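Ubiquitin-like-specific protease 2 (Saccharomyces cerevisiae, PDB 5LNB) removes SUMO from modified proteins as a cysteine protease of the peptidase C48 family, the part described here being its Ulp1-type catalytic domain. Local coordinates at residues A[157-162]-A[180-185]; A[82-87]-A[117-122]. All coordinates share one frame; numbering follows the deposited sequence.

In the fold
Contact 2 closes before contact 1 opens along the chain, and their centres lie about 18 Å apart within the Ulp1-type catalytic domain. Both reach the same mixed sheet: contact 2 through strand 112-119, contact 1 through strand 159-164, with strand 122-129 between them. Helix 172-190 is the common element. It supplies residues 180-185 to contact 1, and its Ile175 and Ile178 touch Ile117 and Tyr84 of contact 2. The two also meet directly, Phe181 CZ lying 3.7 Å from Phe83 CZ in an edge-to-face ring pair. Helices 82-87 and 172-190 thus pack on each other as well as on the sheet, and both contacts belong to the helical cover of the catalytic domain's sheet.

Contact 1: residues A[157-162]-A[180-185]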
loop_
_atom_site.group_PDB
_atom_site.type_symbol
_atom_site.label_atom_id
_atom_site.label_comp_id
_atom_site.label_asym_id
_atom_site.label_seq_id
_atom_site.Cartn_x
_atom_site.Cartn_y
_atom_site.Cartn_z
ATOM N N PRO A 157 -12.712 -21.234 6.648
ATOM C CA PRO A 157 -12.434 -19.792 6.560
ATOM C C PRO A 157 -11.021 -19.540 6.051
ATOM O O PRO A 157 -10.085 -19.776 6.815
ATOM C CB PRO A 157 -12.580 -19.304 8.011
ATOM C CG PRO A 157 -12.992 -20.519 8.832
ATOM C CD PRO A 157 -12.632 -21.730 8.031
ATOM N N LEU A 158 -10.865 -19.097 4.802
ATOM C CA LEU A 158 -9.556 -18.969 4.171
ATOM C C LEU A 158 -9.074 -17.526 4.202
ATOM O O LEU A 158 -9.793 -16.617 3.774
ATOM C CB LEU A 158 -9.594 -19.466 2.727
ATOM C CG LEU A 158 -9.686 -20.985 2.567
ATOM C CD1 LEU A 158 -9.634 -21.361 1.092
ATOM C CD2 LEU A 158 -8.559 -21.660 3.339
ATOM N N VAL A 159 -7.856 -17.324 4.691
ATOM C CA VAL A 159 -7.210 -16.018 4.658
ATOM C C VAL A 159 -6.533 -15.867 3.302
ATOM O O VAL A 159 -5.714 -16.707 2.915
ATOM C CB VAL A 159 -6.194 -15.878 5.800
ATOM C CG1 VAL A 159 -5.465 -14.536 5.717
ATOM C CG2 VAL A 159 -6.871 -16.109 7.180
ATOM N N ASN A 160 -6.876 -14.805 2.577
ATOM C CA ASN A 160 -6.363 -14.584 1.230
ATOM C C ASN A 160 -5.400 -13.413 1.270
ATOM O O ASN A 160 -5.775 -12.304 1.675
ATOM C CB ASN A 160 -7.493 -14.323 0.232
ATOM C CG ASN A 160 -8.424 -15.514 0.077
ATOM O OD1 ASN A 160 -7.982 -16.656 0.033
ATOM N ND2 ASN A 160 -9.722 -15.253 0.008
ATOM N N ILE A 161 -4.157 -13.660 0.883
ATOM C CA ILE A 161 -3.163 -12.606 0.749
ATOM C C ILE A 161 -3.160 -12.214 -0.721
ATOM O O ILE A 161 -2.559 -12.896 -1.554
ATOM C CB ILE A 161 -1.784 -13.054 1.234
ATOM C CG1 ILE A 161 -1.868 -13.468 2.715
ATOM C CG2 ILE A 161 -0.748 -11.936 1.003
ATOM C CD1 ILE A 161 -0.589 -14.035 3.273
ATOM N N LEU A 162 -3.868 -11.134 -1.045
ATOM C CA LEU A 162 -4.016 -10.694 -2.429
ATOM C C LEU A 162 -2.749 -9.948 -2.842
ATOM O O LEU A 162 -2.494 -8.835 -2.366
ATOM C CB LEU A 162 -5.265 -9.828 -2.566
ATOM C CG LEU A 162 -6.559 -10.427 -1.994
ATOM C CD1 LEU A 162 -7.725 -9.434 -2.095
ATOM C CD2 LEU A 162 -6.918 -11.753 -2.679
ATOM N N GLU A 180 3.775 -16.743 8.098
ATOM C CA GLU A 180 4.266 -17.092 9.429
ATOM C C GLU A 180 3.987 -15.976 10.427
ATOM O O GLU A 180 3.650 -16.239 11.589
ATOM C CB GLU A 180 5.759 -17.416 9.366
ATOM C CG GLU A 180 6.090 -18.629 8.475
ATOM C CD GLU A 180 5.595 -19.972 9.043
ATOM O OE1 GLU A 180 5.462 -20.109 10.284
ATOM O OE2 GLU A 180 5.343 -20.899 8.241
ATOM N N PHE A 181 4.111 -14.723 9.985
ATOM C CA PHE A 181 3.738 -13.591 10.825
ATOM C C PHE A 181 2.301 -13.724 11.314
ATOM O O PHE A 181 2.017 -13.548 12.503
ATOM C CB PHE A 181 3.911 -12.285 10.051
ATOM C CG PHE A 181 3.241 -11.120 10.706
ATOM C CD1 PHE A 181 3.835 -10.487 11.794
ATOM C CD2 PHE A 181 2.000 -10.682 10.269
ATOM C CE1 PHE A 181 3.218 -9.420 12.411
ATOM C CE2 PHE A 181 1.374 -9.613 10.883
ATOM C CZ PHE A 181 1.982 -8.979 11.963
ATOM N N LEU A 182 1.377 -14.037 10.400
ATOM C CA LEU A 182 -0.031 -14.121 10.775
ATOM C C LEU A 182 -0.265 -15.235 11.779
ATOM O O LEU A 182 -1.095 -15.103 12.684
ATOM C CB LEU A 182 -0.898 -14.346 9.540
ATOM C CG LEU A 182 -0.948 -13.170 8.578
ATOM C CD1 LEU A 182 -1.678 -13.569 7.292
ATOM C CD2 LEU A 182 -1.601 -11.954 9.284
ATOM N N ILE A 183 0.446 -16.347 11.622
ATOM C CA ILE A 183 0.270 -17.472 12.528
ATOM C C ILE A 183 0.743 -17.100 13.924
ATOM O O ILE A 183 0.060 -17.361 14.920
ATOM C CB ILE A 183 1.010 -18.706 11.986
ATOM C CG1 ILE A 183 0.321 -19.206 10.717
ATOM C CG2 ILE A 183 1.062 -19.803 13.034
ATOM C CD1 ILE A 183 1.033 -20.373 10.057
ATOM N N SER A 184 1.920 -16.477 14.011
ATOM C CA SER A 184 2.446 -16.047 15.300
ATOM C C SER A 184 1.580 -14.951 15.899
ATOM O O SER A 184 1.267 -14.974 17.097
ATOM C CB SER A 184 3.885 -15.565 15.139
ATOM O OG SER A 184 4.705 -16.610 14.651
ATOM N N TYR A 185 1.191 -13.976 15.073
ATOM C CA TYR A 185 0.308 -12.914 15.536
ATOM C C TYR A 185 -0.963 -13.488 16.147
ATOM O O TYR A 185 -1.377 -13.090 17.240
ATOM C CB TYR A 185 -0.027 -11.977 14.374
ATOM C CG TYR A 185 -0.746 -10.722 14.792
ATOM C CD1 TYR A 185 -2.135 -10.698 14.890
ATOM C CD2 TYR A 185 -0.039 -9.558 15.105
ATOM C CE1 TYR A 185 -2.804 -9.550 15.280
ATOM C CE2 TYR A 185 -0.703 -8.393 15.485
ATOM C CZ TYR A 185 -2.087 -8.400 15.578
ATOM O OH TYR A 185 -2.773 -7.267 15.960
#
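A small, buried, purely apolar contact joins Val159 and Ile161 on strand 159-164 to Leu182 on helix 172-190, in the layer between the central mixed sheet and a helix packed on it. Only 77 Å² of surface is buried between the two segments, and Leu182 contributes the largest share. One methyl group carries the contact from the helix side: Leu182 CD1 lies 4.2 Å from Val159 CG1 and, likewise, 4.2 Å from Ile161 CD1, so that it meets two strand residues separated by one, whose side chains both point toward the helix. The torsions explain the reach. Leu182 has CG anti to its carbonyl carbon (chi1 -68°) and CD1 extended away from CA (chi2 172°), which sends this methyl out from the helix toward the sheet. Ile161 answers with a similarly extended CG1-CD1 arm, and the two side chains meet tip to tip, methyl against methyl. Val159, with its shorter branch, offers CG1 instead. The backbones stay well apart, as the 9.6 Å between Val159 CA and Leu182 CA indicates; the branched side chains bridge that distance.

Strand 159-164, helix 172-190 and strand 199-203 form a beta-alpha-beta unit, in which the helix connects two parallel strands that lie next to each other in the sheet. The contact therefore ties the first strand of the unit to its own connecting helix. Val159 and Ile161 are also bonded through their backbones to the second strand of the unit, at Lys200. Ile128 of strand 122-129 touches both Val159 and Leu182, extending the apolar cluster across the sheet. On a flank of the helix Glu180 OE2 makes a salt bridge with Lys196 NZ.

Contact 2: residues A[82-87]-A[117-122]; sequences FFYTKL and INISYH. With ACT (acetate ion), chain B.
Tyr84 of helix 82-87 lays its ring against Ile117 of strand 112-119, whose CG2 sits over one face in a CH-pi contact, 4.1 Å from the ring centroid and 20° off the normal. Having CG anti to the backbone N (chi1 -178°) brings the ring over the strand. Ile119 CD1 approaches the same ring obliquely, 3.6 Å from Tyr84 CE1. Replacing Tyr84 by an alanine is likely to strip Ile117 CG2 and Ile119 CD1 of the ring they pack on, opening a gap between helix and strand, and to leave Glu174 O on helix 172-190 without the hydroxyl donor.

Beside the ring the contact turns polar and is made through water. Thr85 OG1 bonds two waters: one accepts from Asn118 N at 2.8 Å, the other donates to Asn118 O. Farther out, an acetate, probably from the crystallisation liquor, lies at the turn after the strand, one oxygen over the centre of the Tyr121 ring; its 2.5 Å distance from OXT to Asn118 ND2 is short enough to make the position doubtful. The type I' turn from Ile119 ends at His122, whose NE2 is hydrogen-bonded to Asp165 OD1, consistent with the His-Asp pair of C48 proteases. Direct joining of helix and strand thus rests on apolar packing, while the two waters satisfy Asn118 N and O, which Thr85 reaches only through them.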
loop_
_atom_site.group_PDB
_atom_site.type_symbol
_atom_site.label_atom_id
_atom_site.label_comp_id
_atom_site.label_asym_id
_atom_site.label_seq_id
_atom_site.Cartn_x
_atom_site.Cartn_y
_atom_site.Cartn_z
ATOM N N PHE A 82 8.286 -0.061 5.608
ATOM C CA PHE A 82 9.353 -0.593 6.446
ATOM C C PHE A 82 8.932 -1.801 7.270
ATOM O O PHE A 82 9.814 -2.511 7.761
ATOM C CB PHE A 82 9.902 0.501 7.361
ATOM C CG PHE A 82 10.590 1.604 6.615
ATOM C CD1 PHE A 82 9.879 2.715 6.189
ATOM C CD2 PHE A 82 11.941 1.516 6.310
ATOM C CE1 PHE A 82 10.506 3.732 5.499
ATOM C CE2 PHE A 82 12.575 2.534 5.615
ATOM C CZ PHE A 82 11.855 3.642 5.209
ATOM N N PHE A 83 7.629 -2.082 7.403
ATOM C CA PHE A 83 7.204 -3.259 8.154
ATOM C C PHE A 83 7.784 -4.543 7.559
ATOM O O PHE A 83 8.449 -5.324 8.256
ATOM C CB PHE A 83 5.676 -3.335 8.210
ATOM C CG PHE A 83 5.158 -4.647 8.737
ATOM C CD1 PHE A 83 5.153 -4.910 10.093
ATOM C CD2 PHE A 83 4.691 -5.623 7.872
ATOM C CE1 PHE A 83 4.673 -6.120 10.580
ATOM C CE2 PHE A 83 4.219 -6.838 8.352
ATOM C CZ PHE A 83 4.209 -7.083 9.706
ATOM N N TYR A 84 7.527 -4.795 6.269
ATOM C CA TYR A 84 7.993 -6.050 5.683
ATOM C C TYR A 84 9.504 -6.158 5.775
ATOM O O TYR A 84 10.041 -7.214 6.126
ATOM C CB TYR A 84 7.537 -6.177 4.228
ATOM C CG TYR A 84 7.957 -7.474 3.578
ATOM C CD1 TYR A 84 9.168 -7.570 2.896
ATOM C CD2 TYR A 84 7.139 -8.591 3.624
ATOM C CE1 TYR A 84 9.558 -8.745 2.287
ATOM C CE2 TYR A 84 7.515 -9.774 3.024
ATOM C CZ TYR A 84 8.723 -9.850 2.357
ATOM O OH TYR A 84 9.108 -11.025 1.761
ATOM N N THR A 85 10.207 -5.067 5.483
ATOM C CA THR A 85 11.662 -5.082 5.587
ATOM C C THR A 85 12.111 -5.449 6.997
ATOM O O THR A 85 13.066 -6.213 7.179
ATOM C CB THR A 85 12.207 -3.720 5.177
ATOM O OG1 THR A 85 11.814 -3.455 3.823
ATOM C CG2 THR A 85 13.735 -3.682 5.303
ATOM N N LYS A 86 11.433 -4.912 8.014
ATOM C CA LYS A 86 11.772 -5.289 9.380
ATOM C C LYS A 86 11.455 -6.758 9.616
ATOM O O LYS A 86 12.265 -7.491 10.197
ATOM C CB LYS A 86 11.019 -4.401 10.372
ATOM C CG LYS A 86 11.413 -4.594 11.838
ATOM C CD LYS A 86 12.824 -4.082 12.109
ATOM C CE LYS A 86 13.139 -4.100 13.595
ATOM N NZ LYS A 86 14.601 -4.102 13.822
ATOM N N LEU A 87 10.296 -7.204 9.127
ATOM C CA LEU A 87 9.860 -8.587 9.299
ATOM C C LEU A 87 10.951 -9.585 8.922
ATOM O O LEU A 87 11.238 -10.516 9.680
ATOM C CB LEU A 87 8.598 -8.828 8.467
ATOM C CG LEU A 87 7.975 -10.218 8.545
ATOM C CD1 LEU A 87 7.596 -10.548 9.988
ATOM C CD2 LEU A 87 6.757 -10.282 7.634
ATOM N N ILE A 117 5.625 -3.852 -0.345
ATOM C CA ILE A 117 6.821 -4.680 -0.235
ATOM C C ILE A 117 7.909 -4.099 -1.125
ATOM O O ILE A 117 7.714 -3.941 -2.337
ATOM C CB ILE A 117 6.528 -6.146 -0.602
ATOM C CG1 ILE A 117 5.581 -6.745 0.447
ATOM C CG2 ILE A 117 7.820 -6.947 -0.724
ATOM C CD1 ILE A 117 5.128 -8.157 0.158
ATOM N N ASN A 118 9.058 -3.798 -0.530
ATOM C CA ASN A 118 10.182 -3.177 -1.222
ATOM C C ASN A 118 11.378 -4.103 -1.074
ATOM O O ASN A 118 11.964 -4.191 0.008
ATOM C CB ASN A 118 10.468 -1.791 -0.643
ATOM C CG ASN A 118 11.799 -1.221 -1.103
ATOM O OD1 ASN A 118 12.347 -1.625 -2.127
ATOM N ND2 ASN A 118 12.323 -0.268 -0.343
ATOM N N ILE A 119 11.729 -4.807 -2.148
ATOM C CA ILE A 119 12.855 -5.735 -2.137
ATOM C C ILE A 119 13.756 -5.420 -3.318
ATOM O O ILE A 119 13.295 -5.403 -4.466
ATOM C CB ILE A 119 12.401 -7.203 -2.196
ATOM C CG1 ILE A 119 11.556 -7.569 -0.972
ATOM C CG2 ILE A 119 13.617 -8.115 -2.285
ATOM C CD1 ILE A 119 11.020 -9.003 -1.023
ATOM N N SER A 120 15.038 -5.188 -3.042
ATOM C CA SER A 120 16.030 -4.932 -4.092
ATOM C C SER A 120 15.462 -4.031 -5.185
ATOM O O SER A 120 15.541 -4.326 -6.379
ATOM C CB SER A 120 16.539 -6.238 -4.691
ATOM O OG SER A 120 17.090 -7.067 -3.686
ATOM N N TYR A 121 14.862 -2.920 -4.761
ATOM C CA TYR A 121 14.376 -1.867 -5.648
ATOM C C TYR A 121 13.186 -2.296 -6.493
ATOM O O TYR A 121 12.831 -1.600 -7.452
ATOM C CB TYR A 121 15.498 -1.348 -6.554
ATOM C CG TYR A 121 16.514 -0.545 -5.788
ATOM C CD1 TYR A 121 16.338 0.824 -5.587
ATOM C CD2 TYR A 121 17.637 -1.151 -5.239
ATOM C CE1 TYR A 121 17.258 1.572 -4.876
ATOM C CE2 TYR A 121 18.564 -0.410 -4.521
ATOM C CZ TYR A 121 18.368 0.955 -4.343
ATOM O OH TYR A 121 19.283 1.698 -3.623
ATOM N N HIS A 122 12.553 -3.413 -6.159
ATOM C CA HIS A 122 11.344 -3.882 -6.818
ATOM C C HIS A 122 10.183 -3.708 -5.850
ATOM O O HIS A 122 10.148 -4.356 -4.800
ATOM C CB HIS A 122 11.489 -5.346 -7.238
ATOM C CG HIS A 122 10.237 -5.945 -7.811
ATOM N ND1 HIS A 122 10.088 -7.303 -8.013
ATOM C CD2 HIS A 122 9.084 -5.373 -8.237
ATOM C CE1 HIS A 122 8.895 -7.542 -8.530
ATOM N NE2 HIS A 122 8.265 -6.389 -8.675
HETATM C C ACT B . 15.758 -0.292 -1.124
HETATM O O ACT B . 15.533 -1.182 -1.989
HETATM O OXT ACT B . 14.856 -0.050 -0.289
HETATM C CH3 ACT B . 17.052 0.464 -1.060
HETATM O O HOH W 1 9.153 -3.749 2.290
HETATM O O HOH W 2 12.694 -5.701 2.285
#